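Local coordinates for binding domain (Hc) of Paraclostridial Mosquitocidal Protein 1 (Paraclostridium bifermentans, PDB 6HOX) that serves as the receptor-binding part of a botulinum-like neurotoxin that targets Anopheles mosquitoes, directing the toxin to host nerve cells, at residues S262-Q268 against N434-E440; G272-S277 against H309-E315. All blocks are in the same frame, centred on the assembly; numbering follows the deposited sequence.

Interaction 1: residues S262-Q268 against N434-E440; sequences SYYMINQ and NWYFVSE
Met-265 and Asn-267 take opposite faces of the Trp-435 indole where the first and last strands of the beta-trefoil half of the binding domain, 263-267 and 435-438, pair antiparallel. The Met-265 methyl CE lies 3.8 Å from Trp-435 CE3, off-centre over one face. Across the ring, Asn-267 lays its amide nearly perpendicular to the indole, with ND2 3.2 Å from Trp-435 CZ2. Met-265 is fully extended (chi1 -179°), which carries SD alongside the Phe-437 ring in a Met-aromatic contact and CE on to the indole. Phe-437 CB in turn sits over the face of the Tyr-263 ring, 3.7 Å from its CG.

On the side of the strands that carries Tyr-264, Ile-266, Tyr-436 and Val-438, the packing is tight at one point, where Ile-266 CD1 comes within 3.4 Å of Val-438 CG2. Backbone bonds join Tyr-264 to Val-438 and Ile-266 to Tyr-436, two each. Just after strand 263-267, the extended Gln-268 side chain uses both halves of its amide: NE2 donates a hydrogen bond to Tyr-436 OH at 2.8 Å, and OE1 accepts one from Asn-434 ND2 at 2.9 Å, the donor standing above the carbonyl plane rather than on a lone pair.

Second-shell partners fix the flat groups. Trp-435 NE1 donates to Leu-396 O, Asn-267 ND2 to Lys-432 O, and Asn-267 OD1 accepts from Ala-269 N.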
ATOM      1  N   SER A 262      16.302  -1.523  -8.217  1.00 31.10           N
ATOM      2  CA  SER A 262      15.700  -2.281  -9.326  1.00 33.84           C
ATOM      3  C   SER A 262      14.187  -2.389  -9.136  1.00 29.72           C
ATOM      4  O   SER A 262      13.714  -2.858  -8.102  1.00 28.99           O
ATOM      5  CB  SER A 262      16.299  -3.651  -9.492  1.00 34.78           C
ATOM      6  OG  SER A 262      17.502  -3.550 -10.219  1.00 46.72           O
ATOM      7  N   TYR A 263      13.459  -1.991 -10.178  1.00 27.97           N
ATOM      8  CA  TYR A 263      12.011  -1.969 -10.157  1.00 26.88           C
ATOM      9  C   TYR A 263      11.471  -2.590 -11.446  1.00 25.72           C
ATOM     10  O   TYR A 263      12.098  -2.520 -12.489  1.00 24.32           O
ATOM     11  CB  TYR A 263      11.459  -0.541 -10.080  1.00 24.98           C
ATOM     12  CG  TYR A 263      11.559   0.170  -8.756  1.00 24.03           C
ATOM     13  CD1 TYR A 263      11.054  -0.383  -7.584  1.00 24.32           C
ATOM     14  CD2 TYR A 263      12.093   1.446  -8.689  1.00 23.93           C
ATOM     15  CE1 TYR A 263      11.111   0.307  -6.381  1.00 24.48           C
ATOM     16  CE2 TYR A 263      12.191   2.135  -7.487  1.00 24.91           C
ATOM     17  CZ  TYR A 263      11.678   1.573  -6.331  1.00 24.14           C
ATOM     18  OH  TYR A 263      11.773   2.260  -5.157  1.00 24.51           O
ATOM     19  N   TYR A 264      10.271  -3.162 -11.346  1.00 24.45           N
ATOM     20  CA  TYR A 264       9.406  -3.350 -12.487  1.00 26.34           C
ATOM     21  C   TYR A 264       8.547  -2.102 -12.631  1.00 25.96           C
ATOM     22  O   TYR A 264       8.009  -1.582 -11.647  1.00 26.73           O
ATOM     23  CB  TYR A 264       8.535  -4.603 -12.332  1.00 27.75           C
ATOM     24  CG  TYR A 264       9.334  -5.848 -12.048  1.00 28.61           C
ATOM     25  CD1 TYR A 264       9.975  -6.540 -13.062  1.00 30.08           C
ATOM     26  CD2 TYR A 264       9.471  -6.322 -10.755  1.00 30.04           C
ATOM     27  CE1 TYR A 264      10.722  -7.677 -12.793  1.00 31.14           C
ATOM     28  CE2 TYR A 264      10.220  -7.455 -10.469  1.00 29.88           C
ATOM     29  CZ  TYR A 264      10.858  -8.129 -11.490  1.00 32.85           C
ATOM     30  OH  TYR A 264      11.587  -9.254 -11.202  1.00 35.64           O
ATOM     31  N   MET A 265       8.404  -1.645 -13.869  1.00 25.24           N
ATOM     32  CA  MET A 265       7.682  -0.444 -14.156  1.00 27.01           C
ATOM     33  C   MET A 265       6.409  -0.847 -14.888  1.00 27.33           C
ATOM     34  O   MET A 265       6.486  -1.573 -15.889  1.00 27.91           O
ATOM     35  CB  MET A 265       8.537   0.503 -15.005  1.00 29.12           C
ATOM     36  CG  MET A 265       7.867   1.803 -15.342  1.00 28.07           C
ATOM     37  SD  MET A 265       8.989   2.844 -16.268  1.00 30.33           S
ATOM     38  CE  MET A 265       8.001   4.334 -16.363  1.00 31.69           C
ATOM     39  N   ILE A 266       5.266  -0.387 -14.349  1.00 27.65           N
ATOM     40  CA  ILE A 266       3.927  -0.815 -14.737  1.00 27.05           C
ATOM     41  C   ILE A 266       3.030   0.400 -14.989  1.00 24.93           C
ATOM     42  O   ILE A 266       3.040   1.384 -14.249  1.00 23.30           O
ATOM     43  CB  ILE A 266       3.333  -1.714 -13.637  1.00 29.90           C
ATOM     44  CG1 ILE A 266       4.116  -3.022 -13.519  1.00 31.76           C
ATOM     45  CG2 ILE A 266       1.848  -1.938 -13.871  1.00 30.55           C
ATOM     46  CD1 ILE A 266       3.802  -3.824 -12.278  1.00 35.01           C
ATOM     47  N   ASN A 267       2.205   0.284 -16.028  1.00 25.63           N
ATOM     48  CA  ASN A 267       1.203   1.266 -16.344  1.00 24.91           C
ATOM     49  C   ASN A 267      -0.099   0.864 -15.661  1.00 24.82           C
ATOM     50  O   ASN A 267      -0.489  -0.293 -15.725  1.00 24.97           O
ATOM     51  CB  ASN A 267       0.963   1.397 -17.846  1.00 25.21           C
ATOM     52  CG  ASN A 267       0.076   2.578 -18.164  1.00 26.47           C
ATOM     53  OD1 ASN A 267      -1.146   2.473 -18.126  1.00 27.59           O
ATOM     54  ND2 ASN A 267       0.681   3.714 -18.459  1.00 28.58           N
ATOM     55  N   GLN A 268      -0.763   1.840 -15.032  1.00 25.81           N
ATOM     56  CA  GLN A 268      -1.930   1.555 -14.215  1.00 25.39           C
ATOM     57  C   GLN A 268      -3.027   0.894 -15.059  1.00 27.07           C
ATOM     58  O   GLN A 268      -3.794   0.105 -14.539  1.00 27.33           O
ATOM     59  CB  GLN A 268      -2.436   2.814 -13.519  1.00 25.73           C
ATOM     60  CG  GLN A 268      -3.642   2.563 -12.624  1.00 26.13           C
ATOM     61  CD  GLN A 268      -4.047   3.828 -11.923  1.00 26.00           C
ATOM     62  OE1 GLN A 268      -4.524   4.773 -12.548  1.00 25.27           O
ATOM     63  NE2 GLN A 268      -3.761   3.892 -10.632  1.00 25.18           N
ATOM     64  N   ASN A 434      -0.697   7.154 -15.293  1.00 23.53           N
ATOM     65  CA  ASN A 434      -0.234   6.801 -13.950  1.00 23.14           C
ATOM     66  C   ASN A 434       0.691   5.594 -14.050  1.00 22.37           C
ATOM     67  O   ASN A 434       0.353   4.613 -14.689  1.00 24.11           O
ATOM     68  CB  ASN A 434      -1.394   6.485 -13.011  1.00 22.95           C
ATOM     69  CG  ASN A 434      -2.223   7.698 -12.658  1.00 23.04           C
ATOM     70  OD1 ASN A 434      -1.699   8.800 -12.533  1.00 24.00           O
ATOM     71  ND2 ASN A 434      -3.508   7.490 -12.432  1.00 22.75           N
ATOM     72  N   TRP A 435       1.855   5.707 -13.404  1.00 23.29           N
ATOM     73  CA  TRP A 435       2.915   4.740 -13.453  1.00 22.39           C
ATOM     74  C   TRP A 435       3.251   4.268 -12.037  1.00 22.56           C
ATOM     75  O   TRP A 435       3.298   5.080 -11.112  1.00 22.20           O
ATOM     76  CB  TRP A 435       4.136   5.364 -14.128  1.00 22.37           C
ATOM     77  CG  TRP A 435       3.910   5.609 -15.589  1.00 23.11           C
ATOM     78  CD1 TRP A 435       3.495   6.767 -16.170  1.00 23.50           C
ATOM     79  CD2 TRP A 435       4.022   4.645 -16.649  1.00 23.62           C
ATOM     80  NE1 TRP A 435       3.380   6.602 -17.523  1.00 23.51           N
ATOM     81  CE2 TRP A 435       3.687   5.311 -17.849  1.00 24.30           C
ATOM     82  CE3 TRP A 435       4.373   3.287 -16.706  1.00 24.79           C
ATOM     83  CZ2 TRP A 435       3.710   4.672 -19.089  1.00 25.26           C
ATOM     84  CZ3 TRP A 435       4.401   2.658 -17.934  1.00 25.66           C
ATOM     85  CH2 TRP A 435       4.064   3.339 -19.108  1.00 25.00           C
ATOM     86  N   TYR A 436       3.488   2.956 -11.912  1.00 23.07           N
ATOM     87  CA  TYR A 436       3.922   2.323 -10.689  1.00 22.60           C
ATOM     88  C   TYR A 436       5.330   1.752 -10.851  1.00 22.64           C
ATOM     89  O   TYR A 436       5.712   1.246 -11.930  1.00 24.31           O
ATOM     90  CB  TYR A 436       3.024   1.145 -10.298  1.00 22.51           C
ATOM     91  CG  TYR A 436       1.602   1.455  -9.931  1.00 23.29           C
ATOM     92  CD1 TYR A 436       1.247   1.909  -8.669  1.00 22.12           C
ATOM     93  CD2 TYR A 436       0.580   1.176 -10.821  1.00 24.67           C
ATOM     94  CE1 TYR A 436      -0.078   2.110  -8.311  1.00 22.51           C
ATOM     95  CE2 TYR A 436      -0.744   1.418 -10.493  1.00 24.21           C
ATOM     96  CZ  TYR A 436      -1.079   1.875  -9.233  1.00 24.44           C
ATOM     97  OH  TYR A 436      -2.401   2.091  -8.939  1.00 23.39           O
ATOM     98  N   PHE A 437       6.069   1.750  -9.736  1.00 23.78           N
ATOM     99  CA  PHE A 437       7.314   1.027  -9.616  1.00 23.30           C
ATOM    100  C   PHE A 437       7.165  -0.051  -8.531  1.00 25.96           C
ATOM    101  O   PHE A 437       6.792   0.259  -7.405  1.00 24.26           O
ATOM    102  CB  PHE A 437       8.441   2.016  -9.322  1.00 25.07           C
ATOM    103  CG  PHE A 437       8.699   2.986 -10.439  1.00 25.02           C
ATOM    104  CD1 PHE A 437       9.492   2.630 -11.516  1.00 24.76           C
ATOM    105  CD2 PHE A 437       8.098   4.241 -10.442  1.00 26.59           C
ATOM    106  CE1 PHE A 437       9.701   3.525 -12.561  1.00 26.21           C
ATOM    107  CE2 PHE A 437       8.324   5.139 -11.477  1.00 25.79           C
ATOM    108  CZ  PHE A 437       9.138   4.785 -12.527  1.00 25.98           C
ATOM    109  N   VAL A 438       7.473  -1.309  -8.888  1.00 26.49           N
ATOM    110  CA  VAL A 438       7.316  -2.484  -8.025  1.00 28.29           C
ATOM    111  C   VAL A 438       8.679  -3.150  -7.817  1.00 26.38           C
ATOM    112  O   VAL A 438       9.371  -3.427  -8.783  1.00 25.54           O
ATOM    113  CB  VAL A 438       6.362  -3.536  -8.635  1.00 30.43           C
ATOM    114  CG1 VAL A 438       6.006  -4.610  -7.611  1.00 34.90           C
ATOM    115  CG2 VAL A 438       5.100  -2.936  -9.211  1.00 33.72           C
ATOM    116  N   SER A 439       8.965  -3.515  -6.568  1.00 26.66           N
ATOM    117  CA  SER A 439      10.105  -4.316  -6.141  1.00 29.04           C
ATOM    118  C   SER A 439       9.566  -5.650  -5.612  1.00 31.05           C
ATOM    119  O   SER A 439       8.442  -5.701  -5.088  1.00 29.28           O
ATOM    120  CB  SER A 439      10.889  -3.591  -5.070  1.00 31.59           C
ATOM    121  OG  SER A 439      10.001  -3.056  -4.074  1.00 35.34           O
ATOM    122  N   GLU A 440      10.344  -6.727  -5.781  1.00 29.33           N
ATOM    123  CA  GLU A 440       9.995  -8.041  -5.255  1.00 29.50           C
ATOM    124  C   GLU A 440       9.887  -7.961  -3.726  1.00 26.70           C
ATOM    125  O   GLU A 440      10.697  -7.321  -3.072  1.00 24.61           O
ATOM    126  CB  GLU A 440      11.048  -9.055  -5.709  1.00 35.78           C
ATOM    127  CG  GLU A 440      10.732 -10.487  -5.323  1.00 45.11           C
ATOM    128  CD  GLU A 440      11.286 -11.553  -6.262  1.00 54.16           C
ATOM    129  OE1 GLU A 440      12.007 -11.185  -7.233  1.00 54.68           O
ATOM    130  OE2 GLU A 440      10.984 -12.755  -6.028  1.00 59.08           O
TER

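Interaction 2: residues G272-S277 against H309-E315; sequences GGPLRS and HKGSDVE
A nearly straight backbone bond from Glu-315 N to Leu-275 O, 2.7 Å long, pins the loop 309-315 against the start of strand 275-280, and Val-314 CA adds a CA-H...O contact to the same oxygen. Toward the glycine end, Pro-274 CB sits over the centre of the His-309 imidazole, 3.6 Å from CD2, in a CH-pi contact only 9° off the ring normal. Gly-272 O meets the edge of that ring at CE1, and His-309 ND1 is hydrogen-bonded to Arg-294 NH1. The same Pro-274 CB also touches Val-314 CG2 at 4.0 Å.

Beyond Leu-275 the chemistry turns polar. Arg-276 bends at chi3 (63°) and brings NE within 2.7 Å of Asp-313 OD1 in a salt bridge, while NH2 donates to OD2 at 2.9 Å; guanidinium and carboxylate planes stand 69° apart, so this is no flat, side-by-side pair. Ser-277 OG, also hydrogen-bonded to Tyr-342 OH, comes very close to Glu-315 OE2, and the modelled 2.4 Å is doubtfully short. A water accepts from Ser-277 N and lies within bonding distance of Asp-313 O and the same OE2. Within the loop, Ser-312 OG accepts from Val-314 N at 3.0 Å, an ST turn, and donates to His-309 O.

Around the contact, strand 285-291 pairs with the Pro-274 and Arg-276 backbone, Phe-339 of strand 333-339 packs on Leu-275 and Glu-315, and strand 263-267 meets Leu-275 and Val-314.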
ATOM      1  N   GLY A 272      -1.023  -6.222 -15.252  1.00 28.14           N
ATOM      2  CA  GLY A 272      -0.343  -7.473 -15.583  1.00 28.85           C
ATOM      3  C   GLY A 272       0.443  -7.422 -16.889  1.00 30.21           C
ATOM      4  O   GLY A 272       0.992  -8.450 -17.334  1.00 29.08           O
ATOM      5  N   GLY A 273       0.541  -6.238 -17.501  1.00 30.52           N
ATOM      6  CA  GLY A 273       1.292  -6.059 -18.764  1.00 29.01           C
ATOM      7  C   GLY A 273       2.775  -5.815 -18.496  1.00 28.43           C
ATOM      8  O   GLY A 273       3.134  -4.824 -17.878  1.00 29.97           O
ATOM      9  N   PRO A 274       3.693  -6.712 -18.920  1.00 29.54           N
ATOM     10  CA  PRO A 274       5.121  -6.518 -18.656  1.00 31.22           C
ATOM     11  C   PRO A 274       5.762  -5.473 -19.587  1.00 31.07           C
ATOM     12  O   PRO A 274       5.483  -5.472 -20.777  1.00 32.49           O
ATOM     13  CB  PRO A 274       5.697  -7.917 -18.938  1.00 30.89           C
ATOM     14  CG  PRO A 274       4.800  -8.475 -20.024  1.00 30.34           C
ATOM     15  CD  PRO A 274       3.418  -7.945 -19.679  1.00 29.83           C
ATOM     16  N   LEU A 275       6.607  -4.596 -19.035  1.00 30.94           N
ATOM     17  CA  LEU A 275       7.373  -3.649 -19.843  1.00 30.17           C
ATOM     18  C   LEU A 275       8.459  -4.447 -20.574  1.00 30.03           C
ATOM     19  O   LEU A 275       9.301  -5.114 -19.954  1.00 27.17           O
ATOM     20  CB  LEU A 275       7.957  -2.552 -18.948  1.00 29.93           C
ATOM     21  CG  LEU A 275       8.926  -1.565 -19.598  1.00 30.51           C
ATOM     22  CD1 LEU A 275       8.212  -0.592 -20.519  1.00 32.24           C
ATOM     23  CD2 LEU A 275       9.685  -0.796 -18.539  1.00 28.99           C
ATOM     24  N   ARG A 276       8.391  -4.398 -21.908  1.00 31.80           N
ATOM     25  CA  ARG A 276       9.345  -5.081 -22.794  1.00 34.45           C
ATOM     26  C   ARG A 276       9.971  -4.038 -23.737  1.00 34.88           C
ATOM     27  O   ARG A 276       9.598  -2.855 -23.710  1.00 31.14           O
ATOM     28  CB  ARG A 276       8.640  -6.224 -23.533  1.00 35.98           C
ATOM     29  CG  ARG A 276       8.066  -7.297 -22.615  1.00 39.85           C
ATOM     30  CD  ARG A 276       7.299  -8.385 -23.352  1.00 45.49           C
ATOM     31  NE  ARG A 276       8.169  -9.132 -24.253  1.00 53.23           N
ATOM     32  CZ  ARG A 276       7.809 -10.215 -24.934  1.00 56.35           C
ATOM     33  NH1 ARG A 276       6.564 -10.656 -24.845  1.00 56.39           N
ATOM     34  NH2 ARG A 276       8.693 -10.851 -25.689  1.00 50.26           N
ATOM     35  N   SER A 277      10.946  -4.481 -24.539  1.00 34.87           N
ATOM     36  CA  SER A 277      11.556  -3.642 -25.572  1.00 37.54           C
ATOM     37  C   SER A 277      11.833  -4.470 -26.831  1.00 38.18           C
ATOM     38  O   SER A 277      11.991  -5.685 -26.783  1.00 34.51           O
ATOM     39  CB  SER A 277      12.810  -2.979 -25.087  1.00 37.24           C
ATOM     40  OG  SER A 277      13.816  -3.935 -24.825  1.00 37.99           O
ATOM     41  N   HIS A 309       7.038 -11.322 -13.568  1.00 29.05           N
ATOM     42  CA  HIS A 309       7.165 -12.040 -14.870  1.00 30.32           C
ATOM     43  C   HIS A 309       8.481 -12.827 -14.939  1.00 33.01           C
ATOM     44  O   HIS A 309       9.222 -12.734 -15.919  1.00 29.52           O
ATOM     45  CB  HIS A 309       7.046 -11.071 -16.053  1.00 27.56           C
ATOM     46  CG  HIS A 309       5.830 -10.206 -16.003  1.00 29.59           C
ATOM     47  ND1 HIS A 309       4.599 -10.646 -16.419  1.00 26.31           N
ATOM     48  CD2 HIS A 309       5.651  -8.946 -15.538  1.00 30.19           C
ATOM     49  CE1 HIS A 309       3.717  -9.683 -16.254  1.00 29.48           C
ATOM     50  NE2 HIS A 309       4.337  -8.630 -15.703  1.00 29.62           N
ATOM     51  N   LYS A 310       8.764 -13.607 -13.893  1.00 35.13           N
ATOM     52  CA  LYS A 310      10.009 -14.370 -13.818  1.00 40.80           C
ATOM     53  C   LYS A 310      10.043 -15.387 -14.964  1.00 41.00           C
ATOM     54  O   LYS A 310       9.021 -15.928 -15.363  1.00 41.01           O
ATOM     55  CB  LYS A 310      10.147 -15.002 -12.433  1.00 44.45           C
ATOM     56  CG  LYS A 310      10.257 -13.974 -11.316  1.00 49.37           C
ATOM     57  CD  LYS A 310      10.908 -14.483 -10.053  1.00 56.71           C
ATOM     58  CE  LYS A 310      11.831 -13.463  -9.419  1.00 58.97           C
ATOM     59  NZ  LYS A 310      12.441 -13.994  -8.176  1.00 65.61           N
ATOM     60  N   GLY A 311      11.237 -15.587 -15.523  1.00 44.52           N
ATOM     61  CA  GLY A 311      11.427 -16.390 -16.721  1.00 47.75           C
ATOM     62  C   GLY A 311      10.945 -15.697 -17.991  1.00 49.02           C
ATOM     63  O   GLY A 311      10.447 -16.365 -18.891  1.00 58.19           O
ATOM     64  N   SER A 312      11.105 -14.366 -18.071  1.00 47.55           N
ATOM     65  CA  SER A 312      10.740 -13.580 -19.256  1.00 44.63           C
ATOM     66  C   SER A 312      11.736 -12.435 -19.496  1.00 47.14           C
ATOM     67  O   SER A 312      12.601 -12.124 -18.646  1.00 41.90           O
ATOM     68  CB  SER A 312       9.366 -13.021 -19.127  1.00 45.50           C
ATOM     69  OG  SER A 312       9.436 -11.710 -18.576  1.00 46.85           O
ATOM     70  N   ASP A 313      11.538 -11.756 -20.638  1.00 46.13           N
ATOM     71  CA  ASP A 313      12.422 -10.675 -21.106  1.00 48.40           C
ATOM     72  C   ASP A 313      11.993  -9.324 -20.511  1.00 44.87           C
ATOM     73  O   ASP A 313      12.449  -8.279 -21.016  1.00 46.22           O
ATOM     74  CB  ASP A 313      12.468 -10.604 -22.641  1.00 47.09           C
ATOM     75  CG  ASP A 313      11.193 -10.102 -23.308  1.00 47.65           C
ATOM     76  OD1 ASP A 313      10.202  -9.899 -22.602  1.00 48.55           O
ATOM     77  OD2 ASP A 313      11.202  -9.921 -24.546  1.00 53.13           O
ATOM     78  N   VAL A 314      11.139  -9.342 -19.466  1.00 34.34           N
ATOM     79  CA  VAL A 314      10.665  -8.126 -18.816  1.00 33.21           C
ATOM     80  C   VAL A 314      11.853  -7.201 -18.542  1.00 29.50           C
ATOM     81  O   VAL A 314      12.882  -7.636 -18.107  1.00 32.21           O
ATOM     82  CB  VAL A 314       9.887  -8.403 -17.514  1.00 31.61           C
ATOM     83  CG1 VAL A 314      10.780  -8.968 -16.425  1.00 30.42           C
ATOM     84  CG2 VAL A 314       9.170  -7.144 -17.029  1.00 32.28           C
ATOM     85  N   GLU A 315      11.658  -5.907 -18.786  1.00 30.24           N
ATOM     86  CA  GLU A 315      12.682  -4.902 -18.560  1.00 32.69           C
ATOM     87  C   GLU A 315      12.648  -4.451 -17.103  1.00 34.77           C
ATOM     88  O   GLU A 315      11.647  -3.890 -16.655  1.00 37.28           O
ATOM     89  CB  GLU A 315      12.454  -3.681 -19.450  1.00 34.53           C
ATOM     90  CG  GLU A 315      12.501  -3.999 -20.934  1.00 36.40           C
ATOM     91  CD  GLU A 315      13.851  -4.436 -21.472  1.00 36.54           C
ATOM     92  OE1 GLU A 315      14.866  -4.262 -20.771  1.00 37.68           O
ATOM     93  OE2 GLU A 315      13.881  -4.934 -22.603  1.00 41.58           O
TER
HETATM   94  O   HOH W   1       2.994  -5.862 -15.070  1.00 29.18           O
HETATM   95  O   HOH W   2      12.085  -6.862 -23.544  1.00 32.88           O
HETATM   96  O   HOH W   3      13.767  -8.455 -25.866  1.00 56.80           O

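Interaction 2 is nested in the chain between the two strands of interaction 1, and all four segments belong to the trefoil half. Both contacts are largely buried; interaction 2 lies farther from the chain centre (about 22 Å against 13 Å between centres), with Asp-313 exposed at its edge. Interaction 1 is a strand pair held by a regular ladder and by aromatic and sulfur packing. Interaction 2 sets a loop against a strand start with one backbone bond, a salt bridge, ordered waters and a proline-histidine contact. Strand 263-267 joins them: Met-265 O packs on Leu-275 CB, the Tyr-264 ring on Val-314 CG1. At the exposed side, Lys-310 NZ forms a salt bridge with Glu-440 OE2.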